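ArCE4A (Arthrobacter sp. AW19M34-1, PDB 5LFZ) probably removes acetyl groups from N-acetylated polysaccharides such as chitin, acting as a metal-dependent hydrolase of carbohydrate esterase family 4. Local coordinates at residues 97-100 against 101-105. Numbering follows the deposited sequence.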
loop_
_atom_site.group_PDB
_atom_site.type_symbol
_atom_site.label_atom_id
_atom_site.label_comp_id
_atom_site.label_asym_id
_atom_site.label_seq_id
_atom_site.Cartn_x
_atom_site.Cartn_y
_atom_site.Cartn_z
ATOM N N ILE A 97 14.810 12.193 -7.709
ATOM C CA ILE A 97 13.569 12.050 -6.957
ATOM C C ILE A 97 12.384 12.568 -7.771
ATOM O O ILE A 97 11.308 11.974 -7.745
ATOM C CB ILE A 97 13.643 12.784 -5.606
ATOM C CG1 ILE A 97 14.777 12.194 -4.755
ATOM C CG2 ILE A 97 12.308 12.697 -4.873
ATOM C CD1 ILE A 97 14.976 12.893 -3.425
ATOM N N GLU A 98 12.587 13.666 -8.499
ATOM C CA GLU A 98 11.554 14.200 -9.390
ATOM C C GLU A 98 11.097 13.163 -10.408
ATOM O O GLU A 98 9.902 12.986 -10.630
ATOM C CB GLU A 98 12.050 15.443 -10.135
ATOM C CG GLU A 98 12.129 16.703 -9.305
ATOM C CD GLU A 98 12.732 17.862 -10.083
ATOM O OE1 GLU A 98 12.858 17.751 -11.324
ATOM O OE2 GLU A 98 13.075 18.885 -9.454
ATOM N N HIS A 99 12.060 12.488 -11.031
ATOM C CA HIS A 99 11.757 11.442 -12.003
ATOM C C HIS A 99 10.945 10.313 -11.377
ATOM O O HIS A 99 9.929 9.902 -11.924
ATOM C CB HIS A 99 13.041 10.878 -12.612
ATOM C CG HIS A 99 13.808 11.871 -13.427
ATOM N ND1 HIS A 99 13.205 12.940 -14.054
ATOM C CD2 HIS A 99 15.126 11.957 -13.723
ATOM C CE1 HIS A 99 14.118 13.645 -14.697
ATOM N NE2 HIS A 99 15.293 13.069 -14.513
ATOM N N GLU A 100 11.393 9.814 -10.229
ATOM C CA GLU A 100 10.709 8.711 -9.561
ATOM C C GLU A 100 9.251 9.043 -9.254
ATOM O O GLU A 100 8.364 8.211 -9.438
ATOM C CB GLU A 100 11.431 8.334 -8.270
ATOM C CG GLU A 100 12.818 7.740 -8.472
ATOM C CD GLU A 100 12.790 6.433 -9.236
ATOM O OE1 GLU A 100 11.762 5.727 -9.185
ATOM O OE2 GLU A 100 13.807 6.106 -9.886
ATOM N N VAL A 101 9.006 10.256 -8.780
ATOM C CA VAL A 101 7.644 10.689 -8.492
ATOM C C VAL A 101 6.838 10.888 -9.780
ATOM O O VAL A 101 5.774 10.289 -9.970
ATOM C CB VAL A 101 7.636 12.001 -7.679
ATOM C CG1 VAL A 101 6.228 12.576 -7.600
ATOM C CG2 VAL A 101 8.214 11.766 -6.284
ATOM N N GLN A 102 7.358 11.729 -10.666
ATOM C CA GLN A 102 6.613 12.140 -11.850
ATOM C C GLN A 102 6.398 11.025 -12.863
ATOM O O GLN A 102 5.340 10.958 -13.484
ATOM C CB GLN A 102 7.311 13.314 -12.525
ATOM C CG GLN A 102 7.318 14.566 -11.680
ATOM C CD GLN A 102 8.025 15.707 -12.361
ATOM O OE1 GLN A 102 8.280 15.660 -13.566
ATOM N NE2 GLN A 102 8.350 16.745 -11.598
ATOM N N TRP A 103 7.383 10.144 -13.031
ATOM C CA TRP A 103 7.213 9.030 -13.963
ATOM C C TRP A 103 6.148 8.063 -13.466
ATOM O O TRP A 103 5.423 7.472 -14.261
ATOM C CB TRP A 103 8.525 8.274 -14.178
ATOM C CG TRP A 103 9.589 9.057 -14.865
ATOM C CD1 TRP A 103 9.450 10.253 -15.505
ATOM C CD2 TRP A 103 10.969 8.698 -14.980
ATOM N NE1 TRP A 103 10.660 10.661 -16.014
ATOM C CE2 TRP A 103 11.610 9.723 -15.705
ATOM C CE3 TRP A 103 11.727 7.608 -14.541
ATOM C CZ2 TRP A 103 12.970 9.690 -16.000
ATOM C CZ3 TRP A 103 13.079 7.578 -14.836
ATOM C CH2 TRP A 103 13.684 8.611 -15.558
ATOM N N THR A 104 6.053 7.911 -12.151
ATOM C CA THR A 104 5.081 6.991 -11.569
ATOM C C THR A 104 3.685 7.573 -11.696
ATOM O O THR A 104 2.735 6.866 -12.048
ATOM C CB THR A 104 5.398 6.688 -10.094
ATOM O OG1 THR A 104 6.738 6.198 -9.995
ATOM C CG2 THR A 104 4.430 5.637 -9.526
ATOM N N ASP A 105 3.568 8.871 -11.429
ATOM C CA ASP A 105 2.288 9.564 -11.550
ATOM C C ASP A 105 1.750 9.473 -12.970
ATOM O O ASP A 105 0.553 9.265 -13.170
ATOM C CB ASP A 105 2.411 11.034 -11.141
ATOM C CG ASP A 105 2.521 11.217 -9.637
ATOM O OD1 ASP A 105 2.276 10.240 -8.905
ATOM O OD2 ASP A 105 2.822 12.349 -9.190
#
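H99 and W103 lie side by side along one flank of the helix as an offset pair, their ring planes only 6° from parallel. The imidazole and the six-membered ring of the indole are displaced laterally, centroids 4.7 Å apart, and only a margin of each faces the other: CZ2 of W103 lies over one face of the imidazole, displaced toward its rim, at 3.5 Å from CG of H99. Over the centre of the benzene ring of the indole lies the methylene of H99, whose CB sits 3.5 Å from the centroid of that W103 ring as a CH-pi contact. The pyrrole side of the indole leans instead on the H99 carbonyl, with CG of W103 3.1 Å from O of H99. Both side chains set CG anti to their own carbonyl carbon (chi1 -65° in H99 and much the same in W103), which makes them point the same way, one turn apart. Histidine suits this place because it offers both a CH2 and a thin flat ring to a broad aromatic neighbour; an alanine here would keep CB over the indole but would probably leave CZ2 of W103 without the imidazole beside it. The backbone sets the spacing, W103 N donating to H99 O at 2.8 Å. Extended Q102 lays its CB and CG methylenes beside the carbonyl of E98. On the buried flank I97 and V101 meet loosely, CG2 to CG2 at 4.4 Å, as branched aliphatics suited to an interior face. Glutamate suits position 100 as a buried acceptor: with the chain bent at chi2, OE1 of E100 takes the backbone N-H groups of both F84 and D85. Successive i to i+4 backbone bonds make this an amphipathic alpha-helix, here helix 94-112 of the NodB homology domain, with its aromatic pair on the outer side and E100 gripping the loop between nickel ligands H82 and H86.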